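Local coordinates for protein endo-1,4-beta-mannanase (Eisenia fetida, PDB 5Y6T) that probably hydrolyses internal beta-1,4-mannosidic bonds of mannans, as an endo-acting glycoside hydrolase of family GH5 associated with cold adaptation, at residues Ile29-Tyr34 against Arg67-Cys72; Phe114-Asn119 against Gly161-Asn166. All blocks are in the same frame, centred on the assembly; numbering follows the deposited sequence.

Overall arrangement
Both interactions sit on one barrel sheet, in which strands 65-72 and 112-119 are neighbours. Interaction 2 pairs strand 112-119 with strands 159-163 and 165-166, with backbone bonds along its length. Interaction 1, about 10 Å away between centres, sets the loop after strand 20-28 against strand 65-72, keeping two backbone bonds before it becomes a packing of aromatic rings and a cysteine. Both are buried; interaction 2 is nearer the centre of the chain, and in interaction 1 Trp31 and Tyr34 are partly exposed. The side-chain chemistry of interaction 1 is mainly apolar, whereas interaction 2 adds an amide bond. Arg67 joins the two, with NH2 2.7 Å from OE2 of Glu163 in a salt bridge.

Interaction 1: residues Ile29-Tyr34 against Arg67-Cys72; sequences IAWQNY and RIWVHC
Ala30 presses its methyl group onto the indole of Trp69, with CB 3.7 Å from the centroid of the five-membered ring and almost straight above it. Over the same indole comes Trp31, whose CZ3 lies 3.7 Å from CZ3 of Trp69; the two six-membered rings meet obliquely, their planes 55° apart. Trp31 reaches it with CG set between its backbone N and carbonyl carbon (chi1 57°), which lays the indole beside that of Trp69, both side chains pointing the same way. At the edge of the Trp69 ring stands CE1 of Tyr34, 4.1 Å from CE3, while Tyr34 CD1 leans over a face of Trp31. Cys72 supplies a further neighbour of the tyrosine: its CB and SG both lie over one ring face, SG 3.9 Å from the centroid, in a sulfur-aromatic contact.

Two backbone bonds tie the segments together where the parallel pairing of strands 20-28 and 65-72 runs out, at the C-terminal end of the (beta/alpha)8 barrel of a GH5 enzyme. Ile29 N donates to Arg67 O at 2.8 Å, nearly straight (171°), and Trp69 N reaches Ala30 O at 2.9 Å. The peptide between Ile29 and Ala30 is cis, so the chain bends sharply between the two bonds. On the far side of this backbone, CG1 of Ile29 meets CD1 of Ile68 at 4.2 Å.

Further out, Tyr34 OH is hydrogen-bonded to Asn119, and an isopropanol, probably from the crystallisation liquor, is bound near the tyrosine side chain. Trp31 O accepts a bond from Asn329, while Gln327 holds the N of Ala30. NE1 of Trp69 lies above one face of the Arg67 guanidinium, toward its rim, a group fixed in turn by Asn28, Asn166 and salt bridges to Glu163 and Glu297.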
ATOM      1  N   ILE A  29       3.962   9.231  -1.145  1.00 19.49           N
ATOM      2  CA  ILE A  29       4.615  10.202  -2.109  1.00 20.22           C
ATOM      3  C   ILE A  29       3.510  10.912  -2.935  1.00 20.97           C
ATOM      4  O   ILE A  29       3.524  12.143  -2.953  1.00 21.67           O
ATOM      5  CB  ILE A  29       5.794   9.654  -2.897  1.00 20.29           C
ATOM      6  CG1 ILE A  29       6.818   9.086  -1.925  1.00 19.31           C
ATOM      7  CG2 ILE A  29       6.432  10.710  -3.777  1.00 20.72           C
ATOM      8  CD1 ILE A  29       7.222  10.013  -0.818  1.00 20.72           C
ATOM      9  N   ALA A  30       2.563  10.224  -3.555  1.00 20.89           N
ATOM     10  CA  ALA A  30       2.629   8.802  -3.959  1.00 19.88           C
ATOM     11  C   ALA A  30       3.383   8.589  -5.288  1.00 19.90           C
ATOM     12  O   ALA A  30       3.695   7.463  -5.681  1.00 19.69           O
ATOM     13  CB  ALA A  30       1.268   8.208  -4.042  1.00 20.11           C
ATOM     14  N   TRP A  31       3.724   9.686  -5.931  1.00 19.75           N
ATOM     15  CA  TRP A  31       4.468   9.728  -7.170  1.00 20.43           C
ATOM     16  C   TRP A  31       5.076  11.102  -7.356  1.00 21.07           C
ATOM     17  O   TRP A  31       4.760  12.005  -6.636  1.00 21.00           O
ATOM     18  CB  TRP A  31       3.620   9.456  -8.404  1.00 19.56           C
ATOM     19  CG  TRP A  31       2.441  10.423  -8.556  1.00 23.43           C
ATOM     20  CD1 TRP A  31       2.459  11.682  -9.080  1.00 23.75           C
ATOM     21  CD2 TRP A  31       1.131  10.209  -8.064  1.00 23.06           C
ATOM     22  NE1 TRP A  31       1.201  12.236  -8.997  1.00 23.31           N
ATOM     23  CE2 TRP A  31       0.365  11.360  -8.361  1.00 24.00           C
ATOM     24  CE3 TRP A  31       0.520   9.152  -7.363  1.00 21.48           C
ATOM     25  CZ2 TRP A  31      -1.028  11.453  -8.059  1.00 22.90           C
ATOM     26  CZ3 TRP A  31      -0.851   9.253  -7.058  1.00 20.82           C
ATOM     27  CH2 TRP A  31      -1.590  10.399  -7.356  1.00 23.72           C
ATOM     28  N   GLN A  32       5.998  11.189  -8.306  1.00 21.51           N
ATOM     29  CA  GLN A  32       6.464  12.505  -8.833  1.00 21.94           C
ATOM     30  C   GLN A  32       5.855  12.682 -10.213  1.00 22.89           C
ATOM     31  O   GLN A  32       5.046  13.602 -10.439  1.00 24.65           O
ATOM     32  CB  GLN A  32       7.983  12.557  -8.876  1.00 23.25           C
ATOM     33  CG  GLN A  32       8.606  13.834  -9.457  1.00 26.49           C
ATOM     34  CD  GLN A  32       8.294  15.083  -8.656  1.00 28.83           C
ATOM     35  OE1 GLN A  32       7.909  15.034  -7.494  1.00 30.40           O
ATOM     36  NE2 GLN A  32       8.435  16.223  -9.306  1.00 33.01           N
ATOM     37  N   ASN A  33       6.244  11.817 -11.141  1.00 22.52           N
ATOM     38  CA  ASN A  33       5.557  11.723 -12.418  1.00 22.22           C
ATOM     39  C   ASN A  33       4.707  10.435 -12.420  1.00 21.45           C
ATOM     40  O   ASN A  33       5.260   9.360 -12.597  1.00 19.75           O
ATOM     41  CB  ASN A  33       6.562  11.670 -13.542  1.00 24.22           C
ATOM     42  CG  ASN A  33       7.311  12.997 -13.725  1.00 26.16           C
ATOM     43  OD1 ASN A  33       6.982  14.005 -13.073  1.00 26.82           O
ATOM     44  ND2 ASN A  33       8.363  12.974 -14.563  1.00 25.69           N
ATOM     45  N   TYR A  34       3.396  10.567 -12.210  1.00 19.88           N
ATOM     46  CA  TYR A  34       2.532   9.410 -12.029  1.00 21.84           C
ATOM     47  C   TYR A  34       2.717   8.311 -13.060  1.00 21.25           C
ATOM     48  O   TYR A  34       2.568   8.534 -14.283  1.00 21.60           O
ATOM     49  CB  TYR A  34       1.092   9.913 -12.062  1.00 22.88           C
ATOM     50  CG  TYR A  34       0.042   8.873 -11.962  1.00 22.75           C
ATOM     51  CD1 TYR A  34      -0.470   8.457 -10.717  1.00 21.56           C
ATOM     52  CD2 TYR A  34      -0.537   8.369 -13.092  1.00 22.62           C
ATOM     53  CE1 TYR A  34      -1.501   7.514 -10.670  1.00 21.64           C
ATOM     54  CE2 TYR A  34      -1.563   7.436 -13.027  1.00 23.10           C
ATOM     55  CZ  TYR A  34      -2.041   7.036 -11.813  1.00 21.53           C
ATOM     56  OH  TYR A  34      -3.073   6.092 -11.787  1.00 22.27           O
ATOM     57  N   ARG A  67       5.190   5.572   1.219  1.00 18.69           N
ATOM     58  CA  ARG A  67       4.492   4.700   0.279  1.00 21.65           C
ATOM     59  C   ARG A  67       4.552   5.311  -1.103  1.00 21.99           C
ATOM     60  O   ARG A  67       4.226   6.471  -1.288  1.00 19.45           O
ATOM     61  CB  ARG A  67       3.029   4.518   0.724  1.00 21.88           C
ATOM     62  CG  ARG A  67       2.166   3.599  -0.149  1.00 21.21           C
ATOM     63  CD  ARG A  67       0.897   3.280   0.656  1.00 19.96           C
ATOM     64  NE  ARG A  67      -0.094   2.488  -0.072  1.00 17.91           N
ATOM     65  CZ  ARG A  67      -1.180   2.989  -0.659  1.00 18.71           C
ATOM     66  NH1 ARG A  67      -1.392   4.313  -0.790  1.00 21.47           N
ATOM     67  NH2 ARG A  67      -2.050   2.130  -1.200  1.00 17.91           N
ATOM     68  N   ILE A  68       4.968   4.530  -2.074  1.00 19.24           N
ATOM     69  CA  ILE A  68       5.192   5.022  -3.425  1.00 19.98           C
ATOM     70  C   ILE A  68       4.641   4.030  -4.451  1.00 21.62           C
ATOM     71  O   ILE A  68       4.666   2.785  -4.272  1.00 20.86           O
ATOM     72  CB  ILE A  68       6.704   5.260  -3.688  1.00 21.84           C
ATOM     73  CG1 ILE A  68       6.873   6.010  -5.032  1.00 24.38           C
ATOM     74  CG2 ILE A  68       7.547   3.979  -3.609  1.00 21.90           C
ATOM     75  CD1 ILE A  68       8.184   6.765  -5.123  1.00 25.28           C
ATOM     76  N   TRP A  69       4.151   4.562  -5.547  1.00 17.83           N
ATOM     77  CA  TRP A  69       3.435   3.762  -6.544  1.00 19.60           C
ATOM     78  C   TRP A  69       4.254   3.617  -7.807  1.00 20.74           C
ATOM     79  O   TRP A  69       4.948   4.573  -8.215  1.00 20.54           O
ATOM     80  CB  TRP A  69       2.130   4.414  -6.903  1.00 19.00           C
ATOM     81  CG  TRP A  69       1.101   4.590  -5.828  1.00 20.30           C
ATOM     82  CD1 TRP A  69       1.226   4.351  -4.481  1.00 19.53           C
ATOM     83  CD2 TRP A  69      -0.231   5.046  -6.025  1.00 19.93           C
ATOM     84  NE1 TRP A  69       0.039   4.693  -3.823  1.00 20.84           N
ATOM     85  CE2 TRP A  69      -0.862   5.110  -4.759  1.00 19.22           C
ATOM     86  CE3 TRP A  69      -0.966   5.452  -7.149  1.00 18.72           C
ATOM     87  CZ2 TRP A  69      -2.194   5.540  -4.602  1.00 19.92           C
ATOM     88  CZ3 TRP A  69      -2.276   5.854  -6.981  1.00 20.11           C
ATOM     89  CH2 TRP A  69      -2.877   5.902  -5.726  1.00 19.78           C
ATOM     90  N   VAL A  70       4.077   2.485  -8.475  1.00 19.92           N
ATOM     91  CA  VAL A  70       4.922   2.171  -9.652  1.00 20.60           C
ATOM     92  C   VAL A  70       4.095   2.035 -10.913  1.00 20.25           C
ATOM     93  O   VAL A  70       4.045   3.014 -11.680  1.00 21.52           O
ATOM     94  CB  VAL A  70       5.816   0.931  -9.417  1.00 20.47           C
ATOM     95  CG1 VAL A  70       6.733   0.652 -10.599  1.00 21.58           C
ATOM     96  CG2 VAL A  70       6.622   1.060  -8.104  1.00 23.64           C
ATOM     97  N   HIS A  71       3.449   0.922 -11.205  1.00 18.10           N
ATOM     98  CA  HIS A  71       2.815   0.790 -12.516  1.00 17.43           C
ATOM     99  C   HIS A  71       1.529   1.616 -12.671  1.00 19.36           C
ATOM    100  O   HIS A  71       1.148   1.989 -13.822  1.00 19.24           O
ATOM    101  CB  HIS A  71       2.432  -0.651 -12.841  1.00 18.62           C
ATOM    102  CG  HIS A  71       3.563  -1.632 -12.729  1.00 19.09           C
ATOM    103  ND1 HIS A  71       4.753  -1.482 -13.404  1.00 20.45           N
ATOM    104  CD2 HIS A  71       3.612  -2.842 -12.138  1.00 22.23           C
ATOM    105  CE1 HIS A  71       5.516  -2.552 -13.204  1.00 20.73           C
ATOM    106  NE2 HIS A  71       4.843  -3.390 -12.421  1.00 20.87           N
ATOM    107  N   CYS A  72       0.821   1.784 -11.560  1.00 19.51           N
ATOM    108  CA  CYS A  72      -0.411   2.609 -11.525  1.00 20.13           C
ATOM    109  C   CYS A  72      -1.470   1.979 -12.420  1.00 20.67           C
ATOM    110  O   CYS A  72      -1.907   0.836 -12.172  1.00 20.50           O
ATOM    111  CB  CYS A  72      -0.092   4.092 -11.856  1.00 19.54           C
ATOM    112  SG  CYS A  72       0.980   4.856 -10.609  1.00 21.37           S
TER

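Interaction 2: residues Phe114-Asn119 against Gly161-Asn166; sequences FIVLWN and GWEVMN
Strand 114-119 and the 161-163 end of strand 159-163 run parallel, their axes 4.6 Å apart at closest approach and 23° off alignment. Gly161 O accepts from Ile115 N, Ile115 O from Glu163 N, and Glu163 O from Leu117 N. At Val164 the chain turns a corner, yet pairing goes on: Trp118 N takes Val164 O at 3.0 Å, and Asn166 N returns to Trp118 O. The bonds given by Glu163 N and Trp118 N are bent, those of Ile115 N and Leu117 N straighter.

Ile115 lies alongside Trp162. Its CD1 stands over a face of the six-membered ring, 4.0 Å from the centroid, and CG2 touches CZ3 at 3.6 Å; Leu117 CD2 crosses to the same CZ3. Helices 135-152 and 201-218 pack around Trp162. The edge of Trp118 comes against the backbone, CD1 3.2 Å from Val164 O, with its NE1 bonded to Gln211.

On the face carrying Val116, Glu163 and the two asparagines, Val116 CG2 packs beside OE1 of Glu163, whose carboxylate is held by Arg67, Gly227 and Gln264. Asn119 and Asn166 both have CG anti to the backbone N (chi1 -166° for Asn119), which carries their amides side by side, planes 38° apart. Asn119 OD1, in the Asn166 amide plane, is gripped twice, by Asn166 ND2 at 2.9 Å and by Ala121 N. A leucine in place of Asn119 would probably leave Asn166 ND2 and Ala121 N without this acceptor and Tyr34 OH without its amide partner.

Asn166 OD1 binds Arg67 and its ND2 a Tris molecule, probably from the crystallisation liquor yet consistent with a pocket at the C-terminal strand ends of the (beta/alpha)8 barrel, where GH5 enzymes have their active site; its place in an Asn-Glu-Pro sequence fits the family's acid/base motif.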
ATOM      1  N   PHE A 114       7.577   1.410   1.097  1.00 19.75           N
ATOM      2  CA  PHE A 114       6.498   0.507   0.736  1.00 19.65           C
ATOM      3  C   PHE A 114       6.115   0.770  -0.696  1.00 19.88           C
ATOM      4  O   PHE A 114       5.747   1.894  -1.046  1.00 20.93           O
ATOM      5  CB  PHE A 114       5.335   0.636   1.721  1.00 20.09           C
ATOM      6  CG  PHE A 114       5.726   0.228   3.138  1.00 20.31           C
ATOM      7  CD1 PHE A 114       6.483   1.077   3.961  1.00 22.43           C
ATOM      8  CD2 PHE A 114       5.458  -1.036   3.603  1.00 22.57           C
ATOM      9  CE1 PHE A 114       6.896   0.687   5.258  1.00 21.29           C
ATOM     10  CE2 PHE A 114       5.863  -1.418   4.880  1.00 23.21           C
ATOM     11  CZ  PHE A 114       6.627  -0.577   5.677  1.00 21.18           C
ATOM     12  N   ILE A 115       6.174  -0.267  -1.492  1.00 20.80           N
ATOM     13  CA  ILE A 115       6.077  -0.182  -2.982  1.00 19.00           C
ATOM     14  C   ILE A 115       4.776  -0.777  -3.466  1.00 20.62           C
ATOM     15  O   ILE A 115       4.531  -1.951  -3.256  1.00 19.66           O
ATOM     16  CB  ILE A 115       7.255  -0.881  -3.695  1.00 18.09           C
ATOM     17  CG1 ILE A 115       8.614  -0.405  -3.134  1.00 20.73           C
ATOM     18  CG2 ILE A 115       7.199  -0.646  -5.193  1.00 19.51           C
ATOM     19  CD1 ILE A 115       9.806  -1.213  -3.603  1.00 21.43           C
ATOM     20  N   VAL A 116       3.982   0.065  -4.125  1.00 19.86           N
ATOM     21  CA  VAL A 116       2.686  -0.295  -4.644  1.00 19.97           C
ATOM     22  C   VAL A 116       2.740  -0.568  -6.137  1.00 19.73           C
ATOM     23  O   VAL A 116       2.991   0.333  -6.908  1.00 19.71           O
ATOM     24  CB  VAL A 116       1.621   0.788  -4.334  1.00 20.42           C
ATOM     25  CG1 VAL A 116       0.286   0.257  -4.739  1.00 21.76           C
ATOM     26  CG2 VAL A 116       1.584   1.162  -2.846  1.00 21.13           C
ATOM     27  N   LEU A 117       2.392  -1.778  -6.554  1.00 19.53           N
ATOM     28  CA  LEU A 117       2.468  -2.131  -7.981  1.00 19.08           C
ATOM     29  C   LEU A 117       1.397  -1.494  -8.862  1.00 19.51           C
ATOM     30  O   LEU A 117       1.737  -0.766  -9.808  1.00 21.72           O
ATOM     31  CB  LEU A 117       2.424  -3.630  -8.135  1.00 19.70           C
ATOM     32  CG  LEU A 117       3.515  -4.467  -7.469  1.00 21.46           C
ATOM     33  CD1 LEU A 117       3.319  -5.986  -7.664  1.00 21.61           C
ATOM     34  CD2 LEU A 117       4.884  -4.143  -8.041  1.00 22.81           C
ATOM     35  N   TRP A 118       0.141  -1.716  -8.494  1.00 19.37           N
ATOM     36  CA  TRP A 118      -0.953  -1.388  -9.338  1.00 18.14           C
ATOM     37  C   TRP A 118      -1.904  -0.417  -8.658  1.00 20.82           C
ATOM     38  O   TRP A 118      -1.975  -0.386  -7.433  1.00 19.99           O
ATOM     39  CB  TRP A 118      -1.732  -2.624  -9.747  1.00 18.27           C
ATOM     40  CG  TRP A 118      -0.913  -3.654 -10.429  1.00 17.92           C
ATOM     41  CD1 TRP A 118      -0.504  -4.824  -9.884  1.00 18.79           C
ATOM     42  CD2 TRP A 118      -0.514  -3.691 -11.789  1.00 18.32           C
ATOM     43  NE1 TRP A 118       0.148  -5.575 -10.801  1.00 20.97           N
ATOM     44  CE2 TRP A 118       0.122  -4.915 -11.999  1.00 19.69           C
ATOM     45  CE3 TRP A 118      -0.680  -2.829 -12.892  1.00 18.92           C
ATOM     46  CZ2 TRP A 118       0.699  -5.257 -13.224  1.00 19.10           C
ATOM     47  CZ3 TRP A 118      -0.168  -3.181 -14.078  1.00 19.36           C
ATOM     48  CH2 TRP A 118       0.541  -4.392 -14.242  1.00 20.86           C
ATOM     49  N   ASN A 119      -2.666   0.329  -9.478  1.00 19.48           N
ATOM     50  CA  ASN A 119      -3.751   1.191  -8.966  1.00 19.87           C
ATOM     51  C   ASN A 119      -5.128   0.744  -9.333  1.00 19.46           C
ATOM     52  O   ASN A 119      -5.419   0.416 -10.484  1.00 20.21           O
ATOM     53  CB  ASN A 119      -3.521   2.647  -9.458  1.00 19.26           C
ATOM     54  CG  ASN A 119      -4.384   3.667  -8.712  1.00 20.33           C
ATOM     55  OD1 ASN A 119      -4.877   3.404  -7.639  1.00 19.47           O
ATOM     56  ND2 ASN A 119      -4.589   4.828  -9.333  1.00 20.08           N
ATOM     57  N   GLY A 161       8.097  -3.151   2.517  1.00 18.40           N
ATOM     58  CA  GLY A 161       7.165  -4.078   1.978  1.00 20.94           C
ATOM     59  C   GLY A 161       6.621  -3.739   0.608  1.00 21.01           C
ATOM     60  O   GLY A 161       6.870  -2.650   0.087  1.00 20.10           O
ATOM     61  N   TRP A 162       5.972  -4.705   0.025  1.00 20.12           N
ATOM     62  CA  TRP A 162       5.291  -4.571  -1.270  1.00 21.12           C
ATOM     63  C   TRP A 162       3.785  -4.529  -1.023  1.00 21.48           C
ATOM     64  O   TRP A 162       3.282  -5.076  -0.046  1.00 22.97           O
ATOM     65  CB  TRP A 162       5.590  -5.764  -2.163  1.00 21.35           C
ATOM     66  CG  TRP A 162       7.013  -5.898  -2.620  1.00 21.01           C
ATOM     67  CD1 TRP A 162       7.999  -6.577  -1.965  1.00 22.56           C
ATOM     68  CD2 TRP A 162       7.630  -5.268  -3.738  1.00 20.41           C
ATOM     69  NE1 TRP A 162       9.177  -6.475  -2.605  1.00 19.02           N
ATOM     70  CE2 TRP A 162       8.993  -5.699  -3.744  1.00 19.83           C
ATOM     71  CE3 TRP A 162       7.155  -4.465  -4.795  1.00 20.32           C
ATOM     72  CZ2 TRP A 162       9.931  -5.218  -4.680  1.00 20.20           C
ATOM     73  CZ3 TRP A 162       8.062  -4.052  -5.750  1.00 20.40           C
ATOM     74  CH2 TRP A 162       9.422  -4.474  -5.721  1.00 20.41           C
ATOM     75  N   GLU A 163       3.055  -3.987  -2.002  1.00 19.97           N
ATOM     76  CA  GLU A 163       1.622  -3.882  -1.995  1.00 18.22           C
ATOM     77  C   GLU A 163       1.126  -4.101  -3.398  1.00 17.61           C
ATOM     78  O   GLU A 163       1.555  -3.442  -4.324  1.00 20.32           O
ATOM     79  CB  GLU A 163       1.137  -2.499  -1.498  1.00 18.31           C
ATOM     80  CG  GLU A 163      -0.338  -2.314  -1.467  1.00 19.82           C
ATOM     81  CD  GLU A 163      -0.788  -1.008  -0.858  1.00 23.48           C
ATOM     82  OE1 GLU A 163       0.006  -0.371  -0.115  1.00 21.76           O
ATOM     83  OE2 GLU A 163      -1.919  -0.612  -1.116  1.00 22.95           O
ATOM     84  N   VAL A 164       0.275  -5.114  -3.592  1.00 18.20           N
ATOM     85  CA  VAL A 164      -0.117  -5.402  -4.943  1.00 19.67           C
ATOM     86  C   VAL A 164      -0.914  -4.305  -5.599  1.00 20.03           C
ATOM     87  O   VAL A 164      -0.705  -4.067  -6.774  1.00 18.85           O
ATOM     88  CB  VAL A 164      -0.799  -6.817  -5.086  1.00 21.02           C
ATOM     89  CG1 VAL A 164      -1.390  -7.026  -6.482  1.00 22.40           C
ATOM     90  CG2 VAL A 164       0.238  -7.893  -4.757  1.00 22.54           C
ATOM     91  N   MET A 165      -1.930  -3.824  -4.898  1.00 18.44           N
ATOM     92  CA  MET A 165      -2.887  -2.904  -5.485  1.00 19.77           C
ATOM     93  C   MET A 165      -3.432  -1.881  -4.533  1.00 20.90           C
ATOM     94  O   MET A 165      -3.954  -2.226  -3.476  1.00 20.72           O
ATOM     95  CB  MET A 165      -4.020  -3.664  -6.134  1.00 20.37           C
ATOM     96  CG  MET A 165      -4.957  -2.735  -6.885  1.00 20.56           C
ATOM     97  SD  MET A 165      -6.429  -3.557  -7.528  1.00 23.14           S
ATOM     98  CE  MET A 165      -5.760  -4.667  -8.786  1.00 21.54           C
ATOM     99  N   ASN A 166      -3.304  -0.602  -4.880  1.00 18.86           N
ATOM    100  CA  ASN A 166      -4.003   0.430  -4.146  1.00 17.03           C
ATOM    101  C   ASN A 166      -5.506   0.389  -4.356  1.00 18.46           C
ATOM    102  O   ASN A 166      -5.929   0.445  -5.489  1.00 18.90           O
ATOM    103  CB  ASN A 166      -3.507   1.780  -4.604  1.00 17.90           C
ATOM    104  CG  ASN A 166      -4.266   2.901  -3.938  1.00 19.25           C
ATOM    105  OD1 ASN A 166      -4.161   3.079  -2.723  1.00 17.85           O
ATOM    106  ND2 ASN A 166      -5.026   3.677  -4.743  1.00 20.89           N
TER